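Long-range contacts in periplasmic binding protein (Veillonella parvula, PDB 4OVK), which probably captures a solute outside the cytoplasmic membrane and passes it to an ABC transporter, as its substrate-binding component: residues G57-A62 against N88-N93; V105-Y110 against I123-I128; M289-Q294 against Y304-D309; S158-S163 against E284-M289. One frame throughout, in Å; residues are numbered along the deposited sequence.

Contact 1 of 4, residues G57-A62 against N88-N93; sequences GIHPSA and NNFNVN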
loop_
_atom_site.group_PDB
_atom_site.type_symbol
_atom_site.label_atom_id
_atom_site.label_comp_id
_atom_site.label_asym_id
_atom_site.label_seq_id
_atom_site.Cartn_x
_atom_site.Cartn_y
_atom_site.Cartn_z
ATOM N N GLY A 57 -14.127 -10.831 8.663
ATOM C CA GLY A 57 -14.745 -9.573 8.325
ATOM C C GLY A 57 -13.737 -8.573 7.813
ATOM O O GLY A 57 -12.660 -8.411 8.394
ATOM N N ILE A 58 -14.090 -7.918 6.710
ATOM C CA ILE A 58 -13.255 -6.888 6.106
ATOM C C ILE A 58 -14.057 -5.653 5.701
ATOM O O ILE A 58 -15.291 -5.680 5.587
ATOM C CB ILE A 58 -12.491 -7.455 4.874
ATOM C CG1 ILE A 58 -13.422 -7.687 3.665
ATOM C CG2 ILE A 58 -11.782 -8.744 5.254
ATOM C CD1 ILE A 58 -12.684 -8.191 2.422
ATOM N N HIS A 59 -13.356 -4.552 5.496
ATOM C CA HIS A 59 -13.991 -3.320 5.083
ATOM C C HIS A 59 -14.494 -3.474 3.629
ATOM O O HIS A 59 -13.839 -4.130 2.796
ATOM C CB HIS A 59 -12.989 -2.182 5.226
ATOM C CG HIS A 59 -13.576 -0.825 5.085
ATOM N ND1 HIS A 59 -13.973 -0.307 3.870
ATOM C CD2 HIS A 59 -13.790 0.150 6.000
ATOM C CE1 HIS A 59 -14.442 0.913 4.051
ATOM N NE2 HIS A 59 -14.335 1.215 5.331
ATOM N N PRO A 60 -15.665 -2.915 3.324
ATOM C CA PRO A 60 -16.172 -3.102 1.967
ATOM C C PRO A 60 -15.228 -2.580 0.875
ATOM O O PRO A 60 -15.183 -3.141 -0.222
ATOM C CB PRO A 60 -17.491 -2.316 1.974
ATOM C CG PRO A 60 -17.389 -1.363 3.124
ATOM C CD PRO A 60 -16.618 -2.139 4.152
ATOM N N SER A 61 -14.489 -1.520 1.177
ATOM C CA SER A 61 -13.445 -1.009 0.261
ATOM C C SER A 61 -12.232 -1.933 0.136
ATOM O O SER A 61 -11.594 -1.978 -0.916
ATOM C CB SER A 61 -13.022 0.401 0.672
ATOM O OG SER A 61 -14.154 1.265 0.623
ATOM N N ALA A 62 -11.924 -2.686 1.193
ATOM C CA ALA A 62 -10.948 -3.759 1.108
ATOM C C ALA A 62 -11.439 -4.867 0.159
ATOM O O ALA A 62 -10.644 -5.422 -0.613
ATOM C CB ALA A 62 -10.605 -4.317 2.492
ATOM N N ASN A 88 -18.161 3.142 5.243
ATOM C CA ASN A 88 -17.035 3.939 4.705
ATOM C C ASN A 88 -16.489 4.997 5.634
ATOM O O ASN A 88 -15.373 5.468 5.446
ATOM C CB ASN A 88 -17.420 4.633 3.391
ATOM C CG ASN A 88 -17.175 3.762 2.188
ATOM O OD1 ASN A 88 -16.695 2.643 2.323
ATOM N ND2 ASN A 88 -17.490 4.272 0.997
ATOM N N ASN A 89 -17.280 5.398 6.620
ATOM C CA ASN A 89 -16.804 6.331 7.622
ATOM C C ASN A 89 -16.283 5.581 8.844
ATOM O O ASN A 89 -16.066 6.171 9.901
ATOM C CB ASN A 89 -17.917 7.322 7.955
ATOM C CG ASN A 89 -18.394 8.080 6.723
ATOM O OD1 ASN A 89 -18.323 7.575 5.588
ATOM N ND2 ASN A 89 -18.875 9.299 6.933
ATOM N N PHE A 90 -16.079 4.274 8.681
ATOM C CA PHE A 90 -15.491 3.393 9.708
ATOM C C PHE A 90 -16.394 3.200 10.938
ATOM O O PHE A 90 -15.940 2.746 12.004
ATOM C CB PHE A 90 -14.063 3.843 10.085
ATOM C CG PHE A 90 -13.113 3.858 8.918
ATOM C CD1 PHE A 90 -12.552 2.675 8.443
ATOM C CD2 PHE A 90 -12.787 5.051 8.279
ATOM C CE1 PHE A 90 -11.689 2.682 7.359
ATOM C CE2 PHE A 90 -11.921 5.062 7.194
ATOM C CZ PHE A 90 -11.372 3.877 6.736
ATOM N N ASN A 91 -17.682 3.502 10.770
ATOM C CA ASN A 91 -18.673 3.235 11.802
ATOM C C ASN A 91 -19.012 1.761 11.840
ATOM O O ASN A 91 -19.375 1.179 10.830
ATOM C CB ASN A 91 -19.940 4.037 11.542
ATOM C CG ASN A 91 -19.703 5.523 11.636
ATOM O OD1 ASN A 91 -19.129 6.009 12.611
ATOM N ND2 ASN A 91 -20.131 6.253 10.621
ATOM N N VAL A 92 -18.909 1.174 13.022
ATOM C CA VAL A 92 -19.109 -0.252 13.188
ATOM C C VAL A 92 -20.572 -0.567 13.489
ATOM O O VAL A 92 -21.200 0.086 14.315
ATOM C CB VAL A 92 -18.200 -0.801 14.307
ATOM C CG1 VAL A 92 -18.532 -2.250 14.617
ATOM C CG2 VAL A 92 -16.741 -0.668 13.893
ATOM N N ASN A 93 -21.104 -1.574 12.807
ATOM C CA ASN A 93 -22.417 -2.114 13.118
ATOM C C ASN A 93 -22.234 -3.160 14.225
ATOM O O ASN A 93 -21.843 -4.306 13.963
ATOM C CB ASN A 93 -23.040 -2.718 11.858
ATOM C CG ASN A 93 -24.389 -3.375 12.112
ATOM O OD1 ASN A 93 -24.762 -3.674 13.238
ATOM N ND2 ASN A 93 -25.111 -3.622 11.041
#
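The F90 ring packs obliquely against the imidazole of H59 along its CE1–CD1 side, with F90 CE1 3.6 Å from H59 CD2. The two ring centres lie 5.0 Å apart and the planes meet at 49°. With CG anti to the backbone N (chi1 -169°), H59 reaches from the helix start toward the 88–93 loop and meets N88 through another atom: H59 CE1 points at N88 OD1 at 3.3 Å. The carboxamide approaches the edge of the imidazole and lies almost coplanar with it. N88 OD1 also lies 3.4 Å from S61 OG, at best a weak hydrogen bond. H59 is the N-cap of helix 60-67, which follows strand 55-57, an outer strand of a four-stranded parallel sheet. The loop it meets runs between helices 71-74 and 94-100. Capping fixes the imidazole: S61 N donates to H59 ND1 at 3.0 Å, with S61 N close to the ring plane, so the ring is held against rotation about its CB–CG bond. P60 CD sits 3.1 Å above one ring face, toward the rim, and further restricts it. F90 is itself tied in by an edge-to-face meeting with W108, while the side chain of H59 rests on I39.

Contact 2 of 4, residues V105-Y110 against I123-I128; sequences VIIWDY and IPAVSI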
loop_
_atom_site.group_PDB
_atom_site.type_symbol
_atom_site.label_atom_id
_atom_site.label_comp_id
_atom_site.label_asym_id
_atom_site.label_seq_id
_atom_site.Cartn_x
_atom_site.Cartn_y
_atom_site.Cartn_z
ATOM N N VAL A 105 -11.025 -7.795 16.824
ATOM C CA VAL A 105 -11.263 -6.819 15.780
ATOM C C VAL A 105 -10.110 -5.826 15.767
ATOM O O VAL A 105 -9.713 -5.289 16.806
ATOM C CB VAL A 105 -12.590 -6.059 16.017
ATOM C CG1 VAL A 105 -12.906 -5.119 14.851
ATOM C CG2 VAL A 105 -13.717 -7.056 16.218
ATOM N N ILE A 106 -9.585 -5.565 14.575
ATOM C CA ILE A 106 -8.566 -4.538 14.398
ATOM C C ILE A 106 -9.313 -3.245 14.106
ATOM O O ILE A 106 -10.127 -3.198 13.175
ATOM C CB ILE A 106 -7.610 -4.871 13.226
ATOM C CG1 ILE A 106 -7.117 -6.327 13.300
ATOM C CG2 ILE A 106 -6.436 -3.898 13.194
ATOM C CD1 ILE A 106 -6.374 -6.692 14.568
ATOM N N ILE A 107 -9.029 -2.206 14.891
ATOM C CA ILE A 107 -9.638 -0.887 14.730
ATOM C C ILE A 107 -8.552 0.184 14.696
ATOM O O ILE A 107 -7.374 -0.113 14.855
ATOM C CB ILE A 107 -10.646 -0.569 15.860
ATOM C CG1 ILE A 107 -9.959 -0.536 17.231
ATOM C CG2 ILE A 107 -11.793 -1.572 15.846
ATOM C CD1 ILE A 107 -10.873 -0.059 18.348
ATOM N N TRP A 108 -8.966 1.431 14.504
ATOM C CA TRP A 108 -8.064 2.579 14.518
ATOM C C TRP A 108 -7.894 3.154 15.917
ATOM O O TRP A 108 -8.821 3.111 16.740
ATOM C CB TRP A 108 -8.603 3.688 13.639
ATOM C CG TRP A 108 -8.527 3.449 12.166
ATOM C CD1 TRP A 108 -9.574 3.405 11.297
ATOM C CD2 TRP A 108 -7.346 3.254 11.382
ATOM N NE1 TRP A 108 -9.123 3.197 10.023
ATOM C CE2 TRP A 108 -7.759 3.093 10.045
ATOM C CE3 TRP A 108 -5.978 3.196 11.679
ATOM C CZ2 TRP A 108 -6.856 2.886 9.004
ATOM C CZ3 TRP A 108 -5.079 2.978 10.635
ATOM C CH2 TRP A 108 -5.524 2.830 9.320
ATOM N N ASP A 109 -6.720 3.737 16.154
ATOM C CA ASP A 109 -6.418 4.419 17.425
ATOM C C ASP A 109 -7.413 5.521 17.786
ATOM O O ASP A 109 -7.674 5.750 18.971
ATOM C CB ASP A 109 -4.988 4.970 17.426
ATOM C CG ASP A 109 -4.714 5.929 16.284
ATOM O OD1 ASP A 109 -5.568 6.106 15.389
ATOM O OD2 ASP A 109 -3.613 6.506 16.284
ATOM N N TYR A 110 -7.984 6.175 16.779
ATOM C CA TYR A 110 -8.964 7.236 17.001
ATOM C C TYR A 110 -10.392 6.741 17.259
ATOM O O TYR A 110 -11.319 7.551 17.258
ATOM C CB TYR A 110 -8.951 8.255 15.838
ATOM C CG TYR A 110 -9.454 7.747 14.492
ATOM C CD1 TYR A 110 -10.819 7.725 14.190
ATOM C CD2 TYR A 110 -8.563 7.321 13.511
ATOM C CE1 TYR A 110 -11.277 7.273 12.968
ATOM C CE2 TYR A 110 -9.015 6.873 12.279
ATOM C CZ TYR A 110 -10.372 6.848 12.018
ATOM O OH TYR A 110 -10.831 6.401 10.805
ATOM N N ILE A 123 -16.013 -8.634 22.963
ATOM C CA ILE A 123 -15.222 -8.758 21.746
ATOM C C ILE A 123 -13.933 -7.950 21.869
ATOM O O ILE A 123 -13.971 -6.711 21.879
ATOM C CB ILE A 123 -16.001 -8.288 20.506
ATOM C CG1 ILE A 123 -17.324 -9.058 20.373
ATOM C CG2 ILE A 123 -15.146 -8.460 19.250
ATOM C CD1 ILE A 123 -18.261 -8.446 19.363
ATOM N N PRO A 124 -12.789 -8.645 21.959
ATOM C CA PRO A 124 -11.515 -7.920 22.035
ATOM C C PRO A 124 -11.262 -7.089 20.791
ATOM O O PRO A 124 -11.646 -7.485 19.685
ATOM C CB PRO A 124 -10.480 -9.040 22.154
ATOM C CG PRO A 124 -11.241 -10.178 22.774
ATOM C CD PRO A 124 -12.599 -10.099 22.143
ATOM N N ALA A 125 -10.624 -5.950 20.985
ATOM C CA ALA A 125 -10.275 -5.045 19.893
ATOM C C ALA A 125 -8.878 -4.479 20.122
ATOM O O ALA A 125 -8.527 -4.112 21.250
ATOM C CB ALA A 125 -11.284 -3.927 19.804
ATOM N N VAL A 126 -8.097 -4.408 19.047
ATOM C CA VAL A 126 -6.754 -3.847 19.103
ATOM C C VAL A 126 -6.685 -2.664 18.177
ATOM O O VAL A 126 -7.186 -2.715 17.041
ATOM C CB VAL A 126 -5.635 -4.866 18.780
ATOM C CG1 VAL A 126 -5.571 -5.953 19.860
ATOM C CG2 VAL A 126 -5.804 -5.495 17.422
ATOM N N SER A 127 -6.062 -1.599 18.671
ATOM C CA SER A 127 -5.988 -0.350 17.936
ATOM C C SER A 127 -4.638 -0.245 17.255
ATOM O O SER A 127 -3.605 -0.506 17.870
ATOM C CB SER A 127 -6.214 0.837 18.869
ATOM O OG SER A 127 -7.526 0.803 19.435
ATOM N N ILE A 128 -4.652 0.120 15.977
ATOM C CA ILE A 128 -3.429 0.414 15.258
ATOM C C ILE A 128 -3.405 1.883 14.794
ATOM O O ILE A 128 -4.359 2.631 15.028
ATOM C CB ILE A 128 -3.248 -0.536 14.062
ATOM C CG1 ILE A 128 -4.408 -0.407 13.078
ATOM C CG2 ILE A 128 -3.109 -1.979 14.530
ATOM C CD1 ILE A 128 -4.036 -0.958 11.732
HETATM O O HOH W 1 -8.684 3.186 19.964
#
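I107 and I128 both carry CG1 between the backbone N and the carbonyl carbon (chi1 62° and 60°): this brings I107 CG1 within 3.5 Å of S127 OG, and I128 CG1 within 3.5 Å of I107 O. The two strands are the parallel pair of a beta-alpha-beta unit, strand 104-108, helix 112-120 and strand 125-128, the last being an outermost strand of its sheet. The backbone ladder zips them together from V105 to D109: V105 N donates to P124 O, V126 N to V105 O, I107 N to V126 O, I128 N to I107 O and D109 N to I128 O. The straightest is I107 N to V126 O, 2.9 Å long with 175° at the hydrogen; S127 CA adds a C-H contact to I107 O. Side chains sort onto two faces. V105, I107 and A125 turn to helix 112-120, where I107 CD1 lies 4.2 Å from A125 CB, and V105 CG2 touches I123 CG2 at 3.6 Å. I106 and V126 turn the other way, against helix 133-147, which I128 also touches. At the strand end I128 CG1 approaches W108 CE3, while I128 O sits at the edge of the indole. Where the strands part, water 1 bridges them, donating to D109 O at 2.9 Å and bonding to S127 OG at 2.7 Å.

Contact 3 of 4, residues M289-Q294 against Y304-D309; sequences MKWMGQ and YILRDD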
loop_
_atom_site.group_PDB
_atom_site.type_symbol
_atom_site.label_atom_id
_atom_site.label_comp_id
_atom_site.label_asym_id
_atom_site.label_seq_id
_atom_site.Cartn_x
_atom_site.Cartn_y
_atom_site.Cartn_z
HETATM N N MSE A 289 9.456 0.615 -3.820
HETATM C CA MSE A 289 10.671 1.438 -3.769
HETATM C C MSE A 289 11.671 0.975 -4.817
HETATM O O MSE A 289 12.331 1.782 -5.495
HETATM C CB MSE A 289 11.289 1.361 -2.375
HETATM C CG MSE A 289 10.364 1.983 -1.360
HETATM SE SE MSE A 289 10.582 3.924 -1.405
HETATM C CE MSE A 289 10.810 3.970 0.553
ATOM N N LYS A 290 11.751 -0.333 -4.996
ATOM C CA LYS A 290 12.624 -0.906 -6.010
ATOM C C LYS A 290 12.204 -0.555 -7.439
ATOM O O LYS A 290 13.061 -0.231 -8.264
ATOM C CB LYS A 290 12.765 -2.404 -5.816
ATOM C CG LYS A 290 13.752 -2.715 -4.700
ATOM C CD LYS A 290 13.933 -4.190 -4.430
ATOM C CE LYS A 290 15.222 -4.380 -3.634
ATOM N NZ LYS A 290 15.536 -5.797 -3.310
ATOM N N TRP A 291 10.902 -0.564 -7.705
ATOM C CA TRP A 291 10.371 -0.145 -8.997
ATOM C C TRP A 291 10.733 1.323 -9.270
ATOM O O TRP A 291 11.274 1.640 -10.337
ATOM C CB TRP A 291 8.863 -0.378 -9.045
ATOM C CG TRP A 291 8.201 -0.020 -10.313
ATOM C CD1 TRP A 291 8.187 -0.753 -11.467
ATOM C CD2 TRP A 291 7.434 1.157 -10.574
ATOM N NE1 TRP A 291 7.469 -0.097 -12.433
ATOM C CE2 TRP A 291 6.984 1.073 -11.903
ATOM C CE3 TRP A 291 7.077 2.272 -9.812
ATOM C CZ2 TRP A 291 6.203 2.065 -12.482
ATOM C CZ3 TRP A 291 6.311 3.254 -10.385
ATOM C CH2 TRP A 291 5.859 3.136 -11.702
HETATM N N MSE A 292 10.470 2.200 -8.303
HETATM C CA MSE A 292 10.722 3.632 -8.468
HETATM C C MSE A 292 12.189 3.908 -8.654
HETATM O O MSE A 292 12.573 4.713 -9.506
HETATM C CB MSE A 292 10.218 4.409 -7.252
HETATM C CG MSE A 292 8.695 4.334 -7.201
HETATM SE SE MSE A 292 8.042 5.414 -5.701
HETATM C CE MSE A 292 8.890 7.090 -6.271
ATOM N N GLY A 293 13.023 3.252 -7.859
ATOM C CA GLY A 293 14.483 3.426 -7.963
ATOM C C GLY A 293 15.004 3.169 -9.365
ATOM O O GLY A 293 15.828 3.933 -9.907
ATOM N N GLN A 294 14.529 2.095 -9.969
ATOM C CA GLN A 294 14.983 1.769 -11.312
ATOM C C GLN A 294 14.404 2.674 -12.408
ATOM O O GLN A 294 14.991 2.772 -13.470
ATOM C CB GLN A 294 14.797 0.291 -11.623
ATOM C CG GLN A 294 15.834 -0.521 -10.879
ATOM C CD GLN A 294 15.870 -1.981 -11.246
ATOM O OE1 GLN A 294 14.871 -2.561 -11.686
ATOM N NE2 GLN A 294 17.036 -2.600 -11.037
ATOM N N TYR A 304 19.894 -5.229 -8.242
ATOM C CA TYR A 304 18.778 -6.145 -8.024
ATOM C C TYR A 304 17.949 -6.281 -9.291
ATOM O O TYR A 304 17.997 -5.421 -10.187
ATOM C CB TYR A 304 17.878 -5.688 -6.871
ATOM C CG TYR A 304 17.262 -4.326 -7.049
ATOM C CD1 TYR A 304 16.078 -4.155 -7.763
ATOM C CD2 TYR A 304 17.857 -3.194 -6.494
ATOM C CE1 TYR A 304 15.513 -2.899 -7.933
ATOM C CE2 TYR A 304 17.289 -1.938 -6.645
ATOM C CZ TYR A 304 16.118 -1.793 -7.366
ATOM O OH TYR A 304 15.553 -0.544 -7.506
ATOM N N ILE A 305 17.223 -7.388 -9.370
ATOM C CA ILE A 305 16.268 -7.640 -10.447
ATOM C C ILE A 305 14.883 -7.704 -9.811
ATOM O O ILE A 305 14.579 -8.626 -9.043
ATOM C CB ILE A 305 16.584 -8.956 -11.176
ATOM C CG1 ILE A 305 18.010 -8.922 -11.759
ATOM C CG2 ILE A 305 15.561 -9.223 -12.269
ATOM C CD1 ILE A 305 18.484 -10.271 -12.248
ATOM N N LEU A 306 14.058 -6.712 -10.121
ATOM C CA LEU A 306 12.771 -6.525 -9.457
ATOM C C LEU A 306 11.879 -7.758 -9.619
ATOM O O LEU A 306 11.254 -8.198 -8.661
ATOM C CB LEU A 306 12.077 -5.285 -10.010
ATOM C CG LEU A 306 10.680 -5.010 -9.430
ATOM C CD1 LEU A 306 10.708 -4.935 -7.905
ATOM C CD2 LEU A 306 10.089 -3.743 -10.034
ATOM N N ARG A 307 11.829 -8.316 -10.828
ATOM C CA ARG A 307 11.007 -9.494 -11.099
ATOM C C ARG A 307 11.369 -10.660 -10.167
ATOM O O ARG A 307 10.491 -11.367 -9.685
ATOM C CB ARG A 307 11.165 -9.891 -12.574
ATOM C CG ARG A 307 10.799 -11.308 -12.955
ATOM C CD ARG A 307 10.995 -11.535 -14.450
ATOM N NE ARG A 307 10.336 -10.508 -15.258
ATOM C CZ ARG A 307 9.144 -10.628 -15.844
ATOM N NH1 ARG A 307 8.440 -11.747 -15.750
ATOM N NH2 ARG A 307 8.657 -9.615 -16.550
ATOM N N ASP A 308 12.665 -10.881 -9.954
ATOM C CA ASP A 308 13.127 -11.942 -9.061
ATOM C C ASP A 308 12.734 -11.661 -7.620
ATOM O O ASP A 308 12.333 -12.563 -6.897
ATOM C CB ASP A 308 14.650 -12.120 -9.142
ATOM C CG ASP A 308 15.116 -12.592 -10.498
ATOM O OD1 ASP A 308 14.289 -13.074 -11.291
ATOM O OD2 ASP A 308 16.333 -12.490 -10.778
ATOM N N ASP A 309 12.872 -10.415 -7.196
ATOM C CA ASP A 309 12.565 -10.050 -5.823
ATOM C C ASP A 309 11.054 -10.173 -5.580
ATOM O O ASP A 309 10.634 -10.605 -4.507
ATOM C CB ASP A 309 13.022 -8.629 -5.509
ATOM C CG ASP A 309 14.529 -8.467 -5.569
ATOM O OD1 ASP A 309 15.281 -9.477 -5.657
ATOM O OD2 ASP A 309 14.966 -7.297 -5.532
HETATM O O HOH W 2 14.852 -5.046 -12.333
#
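Helix 285-296 and the start of helix 306-318 come closest at K290 and L306, CA atoms 6.6 Å apart. Y304, just ahead of the second helix, slides its ring between two side chains of the first: K290 CG lies over one face, 3.9 Å from the centroid in a CH-pi contact, and Q294 NE2 over the opposite face, its amide 16° from parallel. Y304 OH donates to K290 O at 2.6 Å, in the carbonyl plane on a lone pair; the helical Q294 N is this oxygen's other donor. Q294 NE2 binds Y304 O at 3.1 Å and also F301 O, while water 2 joins Q294 OE1 to L306 N. L306 CD2 packs at 3.7 Å on W291 CB, at the edge of the indole. A leucine in place of Y304 would probably leave K290 O without its second donor and the K290 and Q294 side chains without the flat surface between them. The extended K290 chain ends in a salt bridge, K290 NZ to D309 OD2 at 2.7 Å, from above the carboxylate plane. K290 NZ also bonds to a triethylene glycol, probably from the crystallisation liquor; D309 is likely to favour the charged ammonium and balance it across the helices.

Contact 4 of 4, residues S158-S163 against E284-M289; sequences SYHKDS and ETPLMM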
loop_
_atom_site.group_PDB
_atom_site.type_symbol
_atom_site.label_atom_id
_atom_site.label_comp_id
_atom_site.label_asym_id
_atom_site.label_seq_id
_atom_site.Cartn_x
_atom_site.Cartn_y
_atom_site.Cartn_z
ATOM N N SER A 158 11.991 -7.576 9.131
ATOM C CA SER A 158 13.400 -7.608 8.702
ATOM C C SER A 158 13.547 -7.263 7.225
ATOM O O SER A 158 14.478 -6.565 6.837
ATOM C CB SER A 158 14.025 -8.974 8.962
ATOM O OG SER A 158 14.183 -9.202 10.357
ATOM N N TYR A 159 12.621 -7.756 6.416
ATOM C CA TYR A 159 12.598 -7.455 4.990
ATOM C C TYR A 159 12.459 -5.944 4.779
ATOM O O TYR A 159 13.209 -5.354 4.012
ATOM C CB TYR A 159 11.469 -8.228 4.302
ATOM C CG TYR A 159 11.488 -8.168 2.791
ATOM C CD1 TYR A 159 12.256 -9.064 2.037
ATOM C CD2 TYR A 159 10.737 -7.231 2.119
ATOM C CE1 TYR A 159 12.265 -9.005 0.644
ATOM C CE2 TYR A 159 10.738 -7.161 0.742
ATOM C CZ TYR A 159 11.514 -8.035 0.007
ATOM O OH TYR A 159 11.474 -7.938 -1.355
ATOM N N HIS A 160 11.518 -5.321 5.488
ATOM C CA HIS A 160 11.343 -3.862 5.425
ATOM C C HIS A 160 12.567 -3.111 5.949
ATOM O O HIS A 160 13.026 -2.156 5.318
ATOM C CB HIS A 160 10.100 -3.432 6.207
ATOM C CG HIS A 160 8.820 -3.640 5.456
ATOM N ND1 HIS A 160 7.898 -2.634 5.259
ATOM C CD2 HIS A 160 8.331 -4.730 4.814
ATOM C CE1 HIS A 160 6.887 -3.104 4.552
ATOM N NE2 HIS A 160 7.131 -4.371 4.262
ATOM N N LYS A 161 13.098 -3.537 7.091
ATOM C CA LYS A 161 14.289 -2.878 7.657
ATOM C C LYS A 161 15.512 -2.995 6.748
ATOM O O LYS A 161 16.257 -2.014 6.573
ATOM C CB LYS A 161 14.601 -3.409 9.068
ATOM C CG LYS A 161 13.621 -2.900 10.126
ATOM C CD LYS A 161 14.057 -3.219 11.547
ATOM C CE LYS A 161 12.926 -2.963 12.548
ATOM N NZ LYS A 161 13.016 -3.769 13.812
ATOM N N ASP A 162 15.713 -4.174 6.153
ATOM C CA ASP A 162 16.845 -4.383 5.234
ATOM C C ASP A 162 16.692 -3.485 3.990
ATOM O O ASP A 162 17.672 -2.905 3.506
ATOM C CB ASP A 162 16.952 -5.851 4.811
ATOM C CG ASP A 162 17.401 -6.783 5.949
ATOM O OD1 ASP A 162 17.859 -6.303 6.997
ATOM O OD2 ASP A 162 17.288 -8.021 5.789
ATOM N N SER A 163 15.461 -3.371 3.488
ATOM C CA SER A 163 15.163 -2.471 2.362
ATOM C C SER A 163 15.441 -1.003 2.728
ATOM O O SER A 163 16.086 -0.278 1.980
ATOM C CB SER A 163 13.709 -2.631 1.898
ATOM O OG SER A 163 13.401 -1.681 0.892
ATOM N N GLU A 284 4.084 -4.655 0.853
ATOM C CA GLU A 284 4.921 -4.744 -0.345
ATOM C C GLU A 284 5.658 -3.422 -0.695
ATOM O O GLU A 284 6.289 -3.319 -1.745
ATOM C CB GLU A 284 4.057 -5.216 -1.506
ATOM C CG GLU A 284 3.464 -6.598 -1.252
ATOM C CD GLU A 284 2.447 -7.056 -2.277
ATOM O OE1 GLU A 284 1.887 -6.224 -3.012
ATOM O OE2 GLU A 284 2.161 -8.263 -2.302
ATOM N N THR A 285 5.605 -2.429 0.180
ATOM C CA THR A 285 6.279 -1.144 -0.074
ATOM C C THR A 285 7.747 -1.262 -0.535
ATOM O O THR A 285 8.149 -0.527 -1.443
ATOM C CB THR A 285 6.161 -0.185 1.120
ATOM O OG1 THR A 285 4.788 0.189 1.287
ATOM C CG2 THR A 285 6.995 1.079 0.906
ATOM N N PRO A 286 8.535 -2.174 0.051
ATOM C CA PRO A 286 9.910 -2.303 -0.466
ATOM C C PRO A 286 10.001 -2.626 -1.967
ATOM O O PRO A 286 10.975 -2.226 -2.628
ATOM C CB PRO A 286 10.490 -3.448 0.371
ATOM C CG PRO A 286 9.756 -3.373 1.643
ATOM C CD PRO A 286 8.346 -2.979 1.279
ATOM N N LEU A 287 9.012 -3.342 -2.496
ATOM C CA LEU A 287 8.973 -3.650 -3.930
ATOM C C LEU A 287 8.637 -2.398 -4.753
ATOM O O LEU A 287 9.200 -2.164 -5.833
ATOM C CB LEU A 287 7.985 -4.784 -4.216
ATOM C CG LEU A 287 8.368 -6.101 -3.535
ATOM C CD1 LEU A 287 7.196 -7.048 -3.521
ATOM C CD2 LEU A 287 9.595 -6.766 -4.186
HETATM N N MSE A 288 7.748 -1.567 -4.222
HETATM C CA MSE A 288 7.442 -0.283 -4.845
HETATM C C MSE A 288 8.671 0.600 -4.893
HETATM O O MSE A 288 8.925 1.249 -5.898
HETATM C CB MSE A 288 6.320 0.397 -4.080
HETATM C CG MSE A 288 6.052 1.817 -4.559
HETATM SE SE MSE A 288 5.580 1.899 -6.471
HETATM C CE MSE A 288 4.446 3.501 -6.369
HETATM N N MSE A 289 9.456 0.615 -3.820
HETATM C CA MSE A 289 10.671 1.438 -3.769
HETATM C C MSE A 289 11.671 0.975 -4.817
HETATM O O MSE A 289 12.331 1.782 -5.495
HETATM C CB MSE A 289 11.289 1.361 -2.375
HETATM C CG MSE A 289 10.364 1.983 -1.360
HETATM SE SE MSE A 289 10.582 3.924 -1.405
HETATM C CE MSE A 289 10.810 3.970 0.553
HETATM O O HOH W 3 13.358 -2.951 -1.320
#
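S163 OG bonds to water 3 at 2.6 Å, and the water donates to P286 O at 2.8 Å; the hydroxyl, set anti to the backbone N (chi1 175°), also touches P286 CB at 3.4 Å. P286 sits in the first turn of helix 285-296 and pushes its ring between Y159, H160 and S163 on helix 150-170. P286 CD lies over the H160 ring, 3.7 Å from the centroid and 21° off the normal, a CH-pi contact, with P286 CG following it across the same ring. From the preceding position, Y159 brings its CE2 to P286 CB at 3.7 Å, the side chains meeting at a slant, and Y159 OH reaches L287 CD2 at 3.6 Å. H160 NE2 is bonded to V283 O, which holds the ring in the orientation that offers its face to the proline. An alanine at H160 would probably lose this support, leaving V283 O without that donor and a gap beside P286. The helices run side by side, the axes of their short segments approaching to 10.0 Å with 26° between their directions. In sequence helix 150-170 comes between the strands of the two parallel sheets, consistent with the long helix linking the lobes in related solute-binding proteins. Helix 133-147 flanks H160 and T285, and F313 of helix 306-318 meets the Y159 ring edge-to-face.

In the fold
In chain order the contacts run 1, 2, 4, 3. Contact 2 lies in the parallel sheet 55-57, 34-36, 104-108, 125-128, and contact 1 lies beyond the end of its strand 55-57. Their centres lie 13 Å apart and they touch through F90 against W108 and Y110. Contact 3 lies across the chain's centre from contacts 1 (33 Å by centres) and 2, and contact 4 from contact 1 (28 Å). Contacts 3 and 4, centres 10 Å apart, share helix 285-296 and M289; L287 meets both L306 and D309. Contact 4 joins helix 150-170, before the second sheet, to helix 285-296, after it, its segments 121 residues apart at their closest ends, consistent with the two-lobed, helix-linked plan of these proteins.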